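Local coordinates for protein fructokinase (Silicibacter sp., PDB 3C8U) that probably transfers a phosphoryl group from ATP to fructose, as a putative kinase of a fructose transport system, at residues A[139-142]-A[143-146]; A[84-87]-A[88-92]; A[178-181]-A[182-186]; A[156-159]-A[160-163]. One frame throughout, in Å; residues are numbered along the deposited sequence. Where two conformers were deposited one is given.

Contact 1. Residues A[139-142]-A[143-146]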
ATOM      1  N   PRO A 139     -10.817  12.964  -3.708  1.00 25.43           N
ATOM      2  CA  PRO A 139     -11.494  12.452  -4.884  1.00 25.33           C
ATOM      3  C   PRO A 139     -10.773  11.280  -5.519  1.00 25.24           C
ATOM      4  O   PRO A 139      -9.535  11.239  -5.653  1.00 23.62           O
ATOM      5  CB  PRO A 139     -11.558  13.673  -5.803  1.00 26.73           C
ATOM      6  CG  PRO A 139     -11.611  14.839  -4.847  1.00 24.94           C
ATOM      7  CD  PRO A 139     -10.702  14.440  -3.723  1.00 27.09           C
ATOM      8  N   GLY A 140     -11.610  10.324  -5.884  1.00 23.09           N
ATOM      9  CA  GLY A 140     -11.197   9.081  -6.496  1.00 21.57           C
ATOM     10  C   GLY A 140     -10.805   8.093  -5.412  1.00 20.54           C
ATOM     11  O   GLY A 140     -11.426   7.046  -5.220  1.00 19.15           O
ATOM     12  N   TRP A 141      -9.778   8.487  -4.683  1.00 19.59           N
ATOM     13  CA  TRP A 141      -9.139   7.649  -3.690  1.00 19.35           C
ATOM     14  C   TRP A 141     -10.140   7.207  -2.630  1.00 21.16           C
ATOM     15  O   TRP A 141     -10.116   6.063  -2.159  1.00 18.88           O
ATOM     16  CB  TRP A 141      -7.934   8.351  -3.030  1.00 21.73           C
ATOM     17  CG  TRP A 141      -6.797   8.613  -3.991  1.00 17.94           C
ATOM     18  CD1 TRP A 141      -6.506   9.790  -4.589  1.00 21.14           C
ATOM     19  CD2 TRP A 141      -5.835   7.665  -4.474  1.00 22.95           C
ATOM     20  NE1 TRP A 141      -5.416   9.656  -5.401  1.00 20.49           N
ATOM     21  CE2 TRP A 141      -4.985   8.356  -5.355  1.00 19.47           C
ATOM     22  CE3 TRP A 141      -5.601   6.297  -4.233  1.00 24.33           C
ATOM     23  CZ2 TRP A 141      -3.918   7.743  -5.996  1.00 17.74           C
ATOM     24  CZ3 TRP A 141      -4.544   5.679  -4.879  1.00 19.72           C
ATOM     25  CH2 TRP A 141      -3.705   6.408  -5.752  1.00 20.82           C
ATOM     26  N   ARG A 142     -11.055   8.099  -2.301  1.00 21.43           N
ATOM     27  CA  ARG A 142     -11.986   7.857  -1.176  1.00 22.18           C
ATOM     28  C   ARG A 142     -12.988   6.766  -1.556  1.00 23.14           C
ATOM     29  O   ARG A 142     -13.579   6.102  -0.697  1.00 25.05           O
ATOM     30  CB  ARG A 142     -12.704   9.142  -0.727  1.00 22.66           C
ATOM     31  CG  ARG A 142     -13.647   9.745  -1.749  1.00 24.93           C
ATOM     32  CD  ARG A 142     -14.487  10.823  -1.094  1.00 27.27           C
ATOM     33  NE  ARG A 142     -13.681  11.871  -0.482  1.00 25.70           N
ATOM     34  CZ  ARG A 142     -13.520  13.084  -1.001  1.00 29.66           C
ATOM     35  NH1 ARG A 142     -14.069  13.396  -2.165  1.00 29.36           N
ATOM     36  NH2 ARG A 142     -12.781  13.974  -0.375  1.00 24.35           N
ATOM     37  N   ASP A 143     -13.093   6.538  -2.854  1.00 21.56           N
ATOM     38  CA  ASP A 143     -14.025   5.547  -3.389  1.00 23.12           C
ATOM     39  C   ASP A 143     -13.498   4.138  -3.236  1.00 21.71           C
ATOM     40  O   ASP A 143     -14.237   3.169  -3.384  1.00 23.75           O
ATOM     41  CB  ASP A 143     -14.335   5.782  -4.850  1.00 25.03           C
ATOM     42  CG  ASP A 143     -15.070   7.071  -5.073  1.00 27.71           C
ATOM     43  OD1 ASP A 143     -15.714   7.563  -4.141  1.00 28.78           O
ATOM     44  OD2 ASP A 143     -14.984   7.581  -6.186  1.00 29.50           O
ATOM     45  N   LEU A 144     -12.214   4.029  -2.913  1.00 19.64           N
ATOM     46  CA  LEU A 144     -11.608   2.713  -2.785  1.00 19.55           C
ATOM     47  C   LEU A 144     -12.128   1.984  -1.548  1.00 22.16           C
ATOM     48  O   LEU A 144     -12.204   0.748  -1.518  1.00 20.09           O
ATOM     49  CB  LEU A 144     -10.082   2.784  -2.747  1.00 19.92           C
ATOM     50  CG  LEU A 144      -9.371   3.226  -4.018  1.00 20.66           C
ATOM     51  CD1 LEU A 144      -7.877   3.323  -3.717  1.00 16.48           C
ATOM     52  CD2 LEU A 144      -9.667   2.296  -5.191  1.00 21.95           C
ATOM     53  N   THR A 145     -12.499   2.732  -0.528  1.00 22.64           N
ATOM     54  CA  THR A 145     -12.930   2.107   0.742  0.50 23.78           C
ATOM     55  C   THR A 145     -14.155   1.211   0.545  1.00 23.23           C
ATOM     56  O   THR A 145     -14.374   0.258   1.259  1.00 24.07           O
ATOM     57  CB  THR A 145     -13.241   3.143   1.827  0.50 23.87           C
ATOM     58  OG1 THR A 145     -14.310   3.993   1.402  0.50 25.93           O
ATOM     59  CG2 THR A 145     -12.033   3.969   2.116  0.50 22.93           C
ATOM     60  N   ALA A 146     -14.929   1.519  -0.465  1.00 21.01           N
ATOM     61  CA  ALA A 146     -16.130   0.735  -0.764  1.00 23.64           C
ATOM     62  C   ALA A 146     -15.746  -0.612  -1.324  1.00 23.50           C
ATOM     63  O   ALA A 146     -16.552  -1.536  -1.351  1.00 26.45           O
ATOM     64  CB  ALA A 146     -17.023   1.461  -1.745  1.00 23.99           C
TER
HETATM   65  O   HOH W   1     -14.505  10.300  -5.813  1.00 26.51           O

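Contact 2. Residues A[84-87]-A[88-92]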
ATOM      1  N   ASP A  84      -1.072   6.272 -11.179  1.00 18.13           N
ATOM      2  CA  ASP A  84      -2.152   5.928 -12.117  1.00 18.33           C
ATOM      3  C   ASP A  84      -3.349   5.438 -11.322  1.00 18.62           C
ATOM      4  O   ASP A  84      -3.555   4.236 -11.164  1.00 21.00           O
ATOM      5  CB  ASP A  84      -1.679   4.863 -13.120  1.00 17.49           C
ATOM      6  CG  ASP A  84      -2.754   4.422 -14.071  1.00 14.65           C
ATOM      7  OD1 ASP A  84      -3.793   5.128 -14.222  1.00 15.47           O
ATOM      8  OD2 ASP A  84      -2.569   3.323 -14.644  1.00 19.89           O
ATOM      9  N   PHE A  85      -4.126   6.380 -10.791  1.00 19.62           N
ATOM     10  CA  PHE A  85      -5.276   6.025  -9.932  1.00 15.65           C
ATOM     11  C   PHE A  85      -6.301   5.151 -10.654  1.00 18.03           C
ATOM     12  O   PHE A  85      -6.722   4.119 -10.160  1.00 17.06           O
ATOM     13  CB  PHE A  85      -6.002   7.257  -9.389  1.00 20.71           C
ATOM     14  CG  PHE A  85      -7.324   6.896  -8.774  1.00 17.20           C
ATOM     15  CD1 PHE A  85      -7.368   6.268  -7.542  1.00 21.19           C
ATOM     16  CD2 PHE A  85      -8.521   7.130  -9.449  1.00 21.26           C
ATOM     17  CE1 PHE A  85      -8.586   5.874  -7.005  1.00 19.88           C
ATOM     18  CE2 PHE A  85      -9.738   6.728  -8.904  1.00 20.61           C
ATOM     19  CZ  PHE A  85      -9.755   6.111  -7.691  1.00 22.20           C
ATOM     20  N   GLU A  86      -6.666   5.553 -11.867  1.00 17.23           N
ATOM     21  CA  GLU A  86      -7.701   4.859 -12.625  0.50 16.74           C
ATOM     22  C   GLU A  86      -7.256   3.422 -12.937  1.00 18.64           C
ATOM     23  O   GLU A  86      -8.053   2.484 -12.880  1.00 17.04           O
ATOM     24  CB  GLU A  86      -8.092   5.619 -13.919  0.50 17.59           C
ATOM     25  CG  GLU A  86      -8.649   7.040 -13.720  0.50 17.61           C
ATOM     26  CD  GLU A  86      -9.377   7.596 -14.965  0.50 19.63           C
ATOM     27  OE1 GLU A  86     -10.414   7.026 -15.360  0.50 31.69           O
ATOM     28  OE2 GLU A  86      -8.909   8.594 -15.561  0.50 25.20           O
ATOM     29  N   GLY A  87      -5.985   3.259 -13.238  1.00 16.23           N
ATOM     30  CA  GLY A  87      -5.420   1.919 -13.502  1.00 17.58           C
ATOM     31  C   GLY A  87      -5.398   1.060 -12.257  1.00 17.58           C
ATOM     32  O   GLY A  87      -5.725  -0.135 -12.282  1.00 16.08           O
ATOM     33  N   PHE A  88      -5.035   1.680 -11.144  1.00 16.44           N
ATOM     34  CA  PHE A  88      -5.013   0.945  -9.840  1.00 18.77           C
ATOM     35  C   PHE A  88      -6.435   0.540  -9.492  1.00 18.16           C
ATOM     36  O   PHE A  88      -6.703  -0.577  -9.059  1.00 19.25           O
ATOM     37  CB  PHE A  88      -4.420   1.832  -8.738  1.00 18.10           C
ATOM     38  CG  PHE A  88      -4.378   1.181  -7.374  1.00 17.97           C
ATOM     39  CD1 PHE A  88      -3.777  -0.061  -7.186  1.00 16.64           C
ATOM     40  CD2 PHE A  88      -4.933   1.815  -6.297  1.00 20.06           C
ATOM     41  CE1 PHE A  88      -3.731  -0.634  -5.929  1.00 20.01           C
ATOM     42  CE2 PHE A  88      -4.888   1.250  -5.030  1.00 21.75           C
ATOM     43  CZ  PHE A  88      -4.296   0.016  -4.859  1.00 23.53           C
ATOM     44  N   GLN A  89      -7.350   1.474  -9.673  1.00 18.43           N
ATOM     45  CA  GLN A  89      -8.755   1.203  -9.374  1.00 18.83           C
ATOM     46  C   GLN A  89      -9.259   0.033 -10.223  1.00 19.63           C
ATOM     47  O   GLN A  89      -9.969  -0.834  -9.732  1.00 18.13           O
ATOM     48  CB  GLN A  89      -9.629   2.443  -9.582  1.00 20.81           C
ATOM     49  CG  GLN A  89     -11.085   2.215  -9.236  1.00 17.69           C
ATOM     50  CD  GLN A  89     -11.880   3.507  -9.254  1.00 22.66           C
ATOM     51  OE1 GLN A  89     -12.536   3.873  -8.276  1.00 22.18           O
ATOM     52  NE2 GLN A  89     -11.809   4.216 -10.362  1.00 20.63           N
ATOM     53  N   ARG A  90      -8.847   0.018 -11.488  1.00 19.15           N
ATOM     54  CA  ARG A  90      -9.253  -1.028 -12.423  1.00 19.23           C
ATOM     55  C   ARG A  90      -8.734  -2.384 -11.965  1.00 19.04           C
ATOM     56  O   ARG A  90      -9.420  -3.392 -12.060  1.00 18.47           O
ATOM     57  CB  ARG A  90      -8.800  -0.731 -13.859  1.00 21.79           C
ATOM     58  CG  ARG A  90      -9.739   0.199 -14.596  1.00 27.77           C
ATOM     59  CD  ARG A  90      -9.437   0.323 -16.108  1.00 26.10           C
ATOM     60  NE  ARG A  90      -8.191   1.014 -16.368  1.00 33.17           N
ATOM     61  CZ  ARG A  90      -8.115   2.332 -16.474  1.00 32.34           C
ATOM     62  NH1 ARG A  90      -9.225   3.050 -16.345  1.00 33.20           N
ATOM     63  NH2 ARG A  90      -6.945   2.917 -16.703  1.00 26.05           N
ATOM     64  N   LEU A  91      -7.514  -2.397 -11.443  1.00 19.26           N
ATOM     65  CA  LEU A  91      -6.920  -3.637 -10.899  1.00 19.36           C
ATOM     66  C   LEU A  91      -7.715  -4.165  -9.719  1.00 19.65           C
ATOM     67  O   LEU A  91      -8.042  -5.354  -9.641  1.00 18.80           O
ATOM     68  CB  LEU A  91      -5.438  -3.437 -10.483  1.00 20.13           C
ATOM     69  CG  LEU A  91      -4.875  -4.527  -9.546  1.00 22.83           C
ATOM     70  CD1 LEU A  91      -4.820  -5.915 -10.253  1.00 20.28           C
ATOM     71  CD2 LEU A  91      -3.532  -4.146  -9.028  1.00 25.49           C
ATOM     72  N   CYS A  92      -8.019  -3.261  -8.796  1.00 18.25           N
ATOM     73  CA  CYS A  92      -8.782  -3.630  -7.602  1.00 22.65           C
ATOM     74  C   CYS A  92     -10.100  -4.311  -7.989  1.00 20.64           C
ATOM     75  O   CYS A  92     -10.483  -5.371  -7.426  1.00 17.20           O
ATOM     76  CB  CYS A  92      -9.041  -2.409  -6.720  1.00 21.81           C
ATOM     77  SG  CYS A  92      -7.515  -1.815  -5.942  1.00 21.34           S
TER
HETATM   78  O   HOH W   2      -3.856   2.251 -16.720  1.00 15.85           O
HETATM   79  O   HOH W   3      -5.394   5.414 -16.655  1.00 16.15           O
HETATM   80  O   HOH W   4     -10.733   2.997 -12.853  1.00 22.51           O
HETATM   81  O   HOH W   5      -8.969   5.605 -17.396  1.00 29.40           O

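Contact 3. Residues A[178-181]-A[182-186]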
ATOM      1  N   ALA A 178      21.627  15.932   4.208  1.00 26.92           N
ATOM      2  CA  ALA A 178      20.950  15.675   2.933  1.00 26.09           C
ATOM      3  C   ALA A 178      19.793  14.728   3.105  1.00 25.11           C
ATOM      4  O   ALA A 178      18.767  14.862   2.440  1.00 26.50           O
ATOM      5  CB  ALA A 178      21.929  15.127   1.883  1.00 23.38           C
ATOM      6  N   ALA A 179      19.981  13.755   3.991  1.00 21.23           N
ATOM      7  CA  ALA A 179      19.010  12.693   4.187  1.00 19.90           C
ATOM      8  C   ALA A 179      17.783  13.310   4.860  1.00 22.28           C
ATOM      9  O   ALA A 179      16.641  13.026   4.532  1.00 20.60           O
ATOM     10  CB  ALA A 179      19.582  11.546   5.057  1.00 17.45           C
ATOM     11  N   VAL A 180      18.059  14.199   5.795  1.00 20.52           N
ATOM     12  CA  VAL A 180      16.984  14.924   6.512  1.00 21.31           C
ATOM     13  C   VAL A 180      16.177  15.799   5.533  1.00 22.10           C
ATOM     14  O   VAL A 180      14.941  15.829   5.544  1.00 23.57           O
ATOM     15  CB  VAL A 180      17.570  15.785   7.664  1.00 22.26           C
ATOM     16  CG1 VAL A 180      16.565  16.877   8.114  1.00 21.37           C
ATOM     17  CG2 VAL A 180      17.986  14.885   8.834  1.00 19.00           C
ATOM     18  N   ALA A 181      16.896  16.497   4.670  1.00 23.44           N
ATOM     19  CA  ALA A 181      16.262  17.451   3.748  1.00 25.34           C
ATOM     20  C   ALA A 181      15.376  16.689   2.780  1.00 27.38           C
ATOM     21  O   ALA A 181      14.249  17.075   2.464  1.00 27.91           O
ATOM     22  CB  ALA A 181      17.320  18.273   2.973  1.00 24.17           C
ATOM     23  N   ARG A 182      15.901  15.564   2.344  1.00 26.79           N
ATOM     24  CA  ARG A 182      15.227  14.749   1.334  1.00 30.44           C
ATOM     25  C   ARG A 182      13.936  14.229   1.917  1.00 29.05           C
ATOM     26  O   ARG A 182      12.864  14.296   1.309  1.00 32.65           O
ATOM     27  CB  ARG A 182      16.123  13.588   0.902  1.00 31.87           C
ATOM     28  CG  ARG A 182      15.573  12.732  -0.198  1.00 39.28           C
ATOM     29  CD  ARG A 182      15.512  13.492  -1.503  1.00 49.56           C
ATOM     30  NE  ARG A 182      15.320  12.564  -2.613  1.00 57.70           N
ATOM     31  CZ  ARG A 182      16.314  12.054  -3.340  1.00 64.70           C
ATOM     32  NH1 ARG A 182      17.576  12.406  -3.096  1.00 63.48           N
ATOM     33  NH2 ARG A 182      16.042  11.202  -4.321  1.00 68.15           N
ATOM     34  N   ALA A 183      14.057  13.690   3.112  1.00 28.51           N
ATOM     35  CA  ALA A 183      12.916  13.072   3.797  1.00 31.67           C
ATOM     36  C   ALA A 183      11.848  14.092   4.158  1.00 34.93           C
ATOM     37  O   ALA A 183      10.643  13.818   4.075  1.00 39.36           O
ATOM     38  CB  ALA A 183      13.362  12.353   5.047  1.00 28.34           C
ATOM     39  N   GLN A 184      12.314  15.258   4.584  1.00 33.08           N
ATOM     40  CA  GLN A 184      11.434  16.333   5.078  1.00 33.53           C
ATOM     41  C   GLN A 184      10.690  16.918   3.887  1.00 33.27           C
ATOM     42  O   GLN A 184       9.641  17.542   3.987  1.00 37.29           O
ATOM     43  CB  GLN A 184      12.190  17.403   5.887  1.00 32.71           C
ATOM     44  CG  GLN A 184      12.199  17.064   7.392  1.00 34.81           C
ATOM     45  CD  GLN A 184      13.102  17.964   8.246  1.00 38.78           C
ATOM     46  OE1 GLN A 184      13.649  18.957   7.763  1.00 45.18           O
ATOM     47  NE2 GLN A 184      13.263  17.607   9.527  1.00 38.23           N
ATOM     48  N   GLY A 185      11.234  16.650   2.730  1.00 32.57           N
ATOM     49  CA  GLY A 185      10.595  17.100   1.536  1.00 32.89           C
ATOM     50  C   GLY A 185       9.408  16.173   1.318  1.00 33.46           C
ATOM     51  O   GLY A 185       8.534  15.986   2.174  1.00 34.67           O
ATOM     52  N   ASN A 186       9.437  15.586   0.151  1.00 30.57           N
ATOM     53  CA  ASN A 186       8.375  14.712  -0.376  1.00 29.93           C
ATOM     54  C   ASN A 186       7.742  13.746   0.639  1.00 29.79           C
ATOM     55  O   ASN A 186       6.577  13.891   1.048  1.00 30.24           O
ATOM     56  CB  ASN A 186       9.043  13.898  -1.490  1.00 31.39           C
ATOM     57  CG  ASN A 186       8.091  13.309  -2.473  1.00 35.36           C
ATOM     58  OD1 ASN A 186       6.899  13.637  -2.540  1.00 33.74           O
ATOM     59  ND2 ASN A 186       8.640  12.410  -3.288  1.00 40.59           N
TER

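Contact 4. Residues A[156-159]-A[160-163]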
ATOM      1  N   VAL A 156       1.715   4.804  12.656  1.00 28.74           N
ATOM      2  CA  VAL A 156       3.091   5.082  13.064  1.00 26.31           C
ATOM      3  C   VAL A 156       3.242   6.572  13.351  1.00 26.66           C
ATOM      4  O   VAL A 156       2.908   7.396  12.523  1.00 27.68           O
ATOM      5  CB  VAL A 156       4.104   4.682  11.978  1.00 26.46           C
ATOM      6  CG1 VAL A 156       5.559   4.930  12.470  1.00 21.10           C
ATOM      7  CG2 VAL A 156       3.918   3.253  11.602  1.00 23.12           C
ATOM      8  N   PRO A 157       3.711   6.922  14.549  1.00 28.03           N
ATOM      9  CA  PRO A 157       3.890   8.351  14.799  1.00 28.81           C
ATOM     10  C   PRO A 157       4.805   9.043  13.807  1.00 26.32           C
ATOM     11  O   PRO A 157       5.791   8.481  13.316  1.00 24.56           O
ATOM     12  CB  PRO A 157       4.508   8.377  16.191  1.00 30.25           C
ATOM     13  CG  PRO A 157       4.097   7.072  16.828  1.00 29.89           C
ATOM     14  CD  PRO A 157       4.099   6.099  15.709  1.00 29.24           C
HETATM   15  N   MSE A 158       4.463  10.289  13.551  1.00 27.96           N
HETATM   16  CA  MSE A 158       5.196  11.116  12.598  1.00 28.76           C
HETATM   17  C   MSE A 158       6.683  11.169  12.895  1.00 28.44           C
HETATM   18  O   MSE A 158       7.508  11.224  11.975  1.00 24.41           O
HETATM   19  CB  MSE A 158       4.648  12.535  12.567  1.00 31.71           C
HETATM   20  CG  MSE A 158       3.446  12.691  11.681  1.00 39.85           C
HETATM   21 SE   MSE A 158       3.944  12.582   9.786  0.75 50.37          SE
HETATM   22  CE  MSE A 158       5.839  12.787   9.901  1.00 38.45           C
ATOM     23  N   ALA A 159       7.004  11.155  14.189  1.00 26.88           N
ATOM     24  CA  ALA A 159       8.387  11.277  14.635  1.00 27.54           C
ATOM     25  C   ALA A 159       9.143  10.031  14.233  1.00 26.21           C
ATOM     26  O   ALA A 159      10.282  10.069  13.775  1.00 25.96           O
ATOM     27  CB  ALA A 159       8.463  11.499  16.157  1.00 28.32           C
ATOM     28  N   ASP A 160       8.454   8.913  14.356  1.00 24.98           N
ATOM     29  CA  ASP A 160       9.065   7.623  14.057  1.00 24.84           C
ATOM     30  C   ASP A 160       9.231   7.490  12.538  1.00 25.18           C
ATOM     31  O   ASP A 160      10.248   6.977  12.025  1.00 25.50           O
ATOM     32  CB  ASP A 160       8.246   6.468  14.663  1.00 26.49           C
ATOM     33  CG  ASP A 160       8.212   6.513  16.190  1.00 33.20           C
ATOM     34  OD1 ASP A 160       9.077   7.195  16.782  1.00 42.18           O
ATOM     35  OD2 ASP A 160       7.326   5.888  16.802  1.00 44.58           O
ATOM     36  N   LEU A 161       8.229   7.965  11.810  1.00 25.17           N
ATOM     37  CA  LEU A 161       8.295   7.905  10.321  1.00 23.87           C
ATOM     38  C   LEU A 161       9.508   8.670   9.828  1.00 22.87           C
ATOM     39  O   LEU A 161      10.232   8.258   8.909  1.00 22.99           O
ATOM     40  CB  LEU A 161       7.038   8.485   9.662  1.00 24.60           C
ATOM     41  CG  LEU A 161       5.755   7.658   9.777  1.00 21.32           C
ATOM     42  CD1 LEU A 161       4.548   8.408   9.150  1.00 25.92           C
ATOM     43  CD2 LEU A 161       5.917   6.268   9.150  1.00 22.93           C
ATOM     44  N   GLU A 162       9.730   9.799  10.473  1.00 24.55           N
ATOM     45  CA  GLU A 162      10.798  10.698  10.052  1.00 24.56           C
ATOM     46  C   GLU A 162      12.161  10.028  10.222  1.00 23.22           C
ATOM     47  O   GLU A 162      12.982  10.019   9.329  1.00 23.82           O
ATOM     48  CB  GLU A 162      10.776  11.997  10.862  1.00 23.84           C
ATOM     49  CG  GLU A 162      11.612  13.059  10.212  1.00 32.26           C
ATOM     50  CD  GLU A 162      11.462  14.423  10.869  1.00 38.99           C
ATOM     51  OE1 GLU A 162      10.391  14.720  11.451  1.00 42.59           O
ATOM     52  OE2 GLU A 162      12.428  15.199  10.804  1.00 36.09           O
ATOM     53  N   ALA A 163      12.375   9.501  11.415  1.00 23.38           N
ATOM     54  CA  ALA A 163      13.630   8.820  11.750  1.00 22.79           C
ATOM     55  C   ALA A 163      13.883   7.687  10.791  1.00 23.95           C
ATOM     56  O   ALA A 163      14.998   7.439  10.361  1.00 23.26           O
ATOM     57  CB  ALA A 163      13.612   8.298  13.194  1.00 25.61           C
TER
HETATM   58  O   HOH W   6       8.042  14.334  12.185  1.00 44.90           O

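Contact 1. Residues A[139-142]-A[143-146]
Trp-141 and Leu-144 each carry CG anti to the carbonyl carbon (chi1 -66° and -68°), and the shared torsion sends both side chains out side by side on one flank of the turn. Methyl CD1 of Leu-144 comes to 3.8 Å from CE3 of the Trp-141 indole, meeting the ring obliquely. The backbone under them is drawn in by two successive i to i+3 hydrogen bonds. N of Asp-143 donates to O of Gly-140 at 2.9 Å, and N of Leu-144 donates to O of Trp-141 at 3.0 Å. In both, the donor stands well above the carbonyl plane instead of on a lone pair. Gly-140 enters the turn with a positive phi of 84°, which favours a residue without a side chain. CB of Asp-143 lies 3.2 Å from O of Gly-140, and the carboxylate closes the turn through a water: OD2 accepts from it at 2.8 Å, while the same water takes N of Gly-140 at 2.9 Å. Arg-142 leads off elsewhere. One face of its guanidinium lies over N of Pro-139, and its NE forms a salt bridge to OD1 of Asp-137; NE of Arg-142 is 6.0 Å from OD1 of Asp-143. Outside the turn, the Trp-141 ring meets Phe-85, and Leu-144 rests on Phe-85 and Phe-88, both on helix 85-97. These are consecutive type I turns in the connection between the parallel strands 126-131 and 150-154, a segment packed by its apolar flank against helix 85-97.

Contact 2. Residues A[84-87]-A[88-92]
Phe-85 and Gln-89, one helical turn apart, make the main side-chain packing. Both hold CG anti to the backbone N (chi1 168° and -178°), a torsion that carries the ring and the extended glutamine out from the same stripe of the helix. The amide meets the ring at CE2 and CZ: NE2 of Gln-89 is 3.6 Å from CE2 of Phe-85, and OE1 lies equally near CZ, with the two planes 58° apart. CB of Gln-89 sits over one face of the ring, offset toward its rim. An alanine in place of Gln-89 would keep CB over the ring, but CE2 and CZ of Phe-85 would probably lose the amide beside them, and the water that donates to O of Glu-86 would lose its NE2 partner.

Hydrogen bonds define the first turns of helix 85-97. Asp-84 is its N-cap, OD1 accepting from N of Gly-87 at 3.0 Å from above the carboxylate plane; a side chain on Gly-87 would collide with the other carboxylate oxygen. The regular i to i+4 ladder follows, beginning with N of Phe-88 to O of Asp-84 at 3.0 Å.

Electrostatic and solvent contacts centre on Arg-90. Its bent chain lays one guanidinium face over O of Glu-86, 3.6 Å above the plane. NH2 stays 4.6 Å from OD1 of Asp-84, too far for a salt bridge, and two waters in the plane at the guanidinium edge link NH2 to the two carboxylate oxygens.

Contact 3. Residues A[178-181]-A[182-186]
Val-180 and Gln-184 run out alongside each other from successive turns, with methyl CG1 of Val-180 flanking the glutamine amide, 3.6 Å from OE1 of Gln-184. The methyl offers no hydrogen bond; the amide nitrogen is satisfied from beyond the helix, NE2 donating to OE2 of Glu-162. Gln-184 gets there with chi1 at -91°, away from a staggered value; the chain is then extended past CG, with CB of Gln-184 3.2 Å from O of Val-180. That oxygen already accepts from N of Gln-184 at 2.9 Å.

The remaining carbonyls are used in sequence. O of Ala-178 takes N of Arg-182 at 3.0 Å, and O of Ala-179 takes N of Ala-183, also at 3.0 Å. At the end of the helix the ladder weakens: N of Gly-185 is shared between O of Ala-181 at 3.1 Å and O of Arg-182 at 3.2 Å, and both bonds are weak. Gly-185 leaves helical geometry here (psi -123°), and a CB on it would be crowded by O of Arg-182. Asn-186, beyond the break, has both polar atoms engaged, ND2 giving a hydrogen bond to O of Lys-77 and OD1 taking a weak one from Asn-190.

One flank packs on helix 158-171: Ala-179 and Arg-182 meet Trp-169, Val-180 meets Val-166 and Ala-183 meets Leu-165. This is the C-terminal end of helix 176-184, packed as the second arm of a helical hairpin and broken at a glycine at the N-cap position of the following helix 186-195.

Contact 4. Residues A[156-159]-A[160-163]
Val-156, just ahead of helix 158-171, and Leu-161, in its first turn, lean across one another, meeting through methyls: CG1 of Val-156 is 3.6 Å from CD2 of Leu-161. Leu-161 has CG anti to its carbonyl carbon (chi1 -72°), which swings its branches back toward the residues ahead of the helix. The same Val-156 methyl also brushes CB of Asp-160, at 3.8 Å. Selenomethionine Met-158 approaches Leu-161 from another direction, and its SE stays 4.3 Å from CD1 of that leucine.

Asp-160 crosses the ring of Pro-157 at a slant, and OD2 sits against the ring carbons, 3.4 Å from both CG and CD of the proline. Pro-157, at the N-cap position, lends its carbonyl: O receives N of Leu-161 at 2.9 Å, nearly straight out from the carbonyl, and weakly N of Asp-160 at the same length. A lysine in place of Asp-160 would probably set a positive charge beside the positive end of the helix dipole and leave the proline ring without the carboxylate oxygen that lies against it.

Around this turn, Leu-161 touches Ala-30 and Ser-33, and Val-156 touches Ser-33, in the loop after strand 23-28 whose sequence fits a Walker A P-loop. On another flank Met-158 rests on Leu-188 and Ala-191 of helix 186-195, and Glu-162 also touches Leu-188. The chemistry is mixed: methyls of Val-156 and Leu-161 meet each other, and the two side chains touch the loop, while the carboxylate of Asp-160, placed in the first turn of the helix, is likely to be favoured by the helix dipole.

Overall arrangement
Along the chain the contacts come in the order 2, 1, 4, 3, each a local turn, and none nests in or crosses another. Contact 2 opens helix 85-97; contact 1 folds the loop between strands 126-131 and 150-154 and lies directly on helix 85-97, with O of Gly-140 3.1 Å from CZ of Phe-85. After strand 150-154, contact 4 starts helix 158-171, and contact 3 ends the next helix, 176-184, the two joined between Gln-184 and Glu-162. Two pairs result, with contacts 2 and 4 on opposite sides of the chain's centre and their centres about 29 Å apart. The parallel sheet connects the pairs, its strand 150-154 running between contacts 1 and 4.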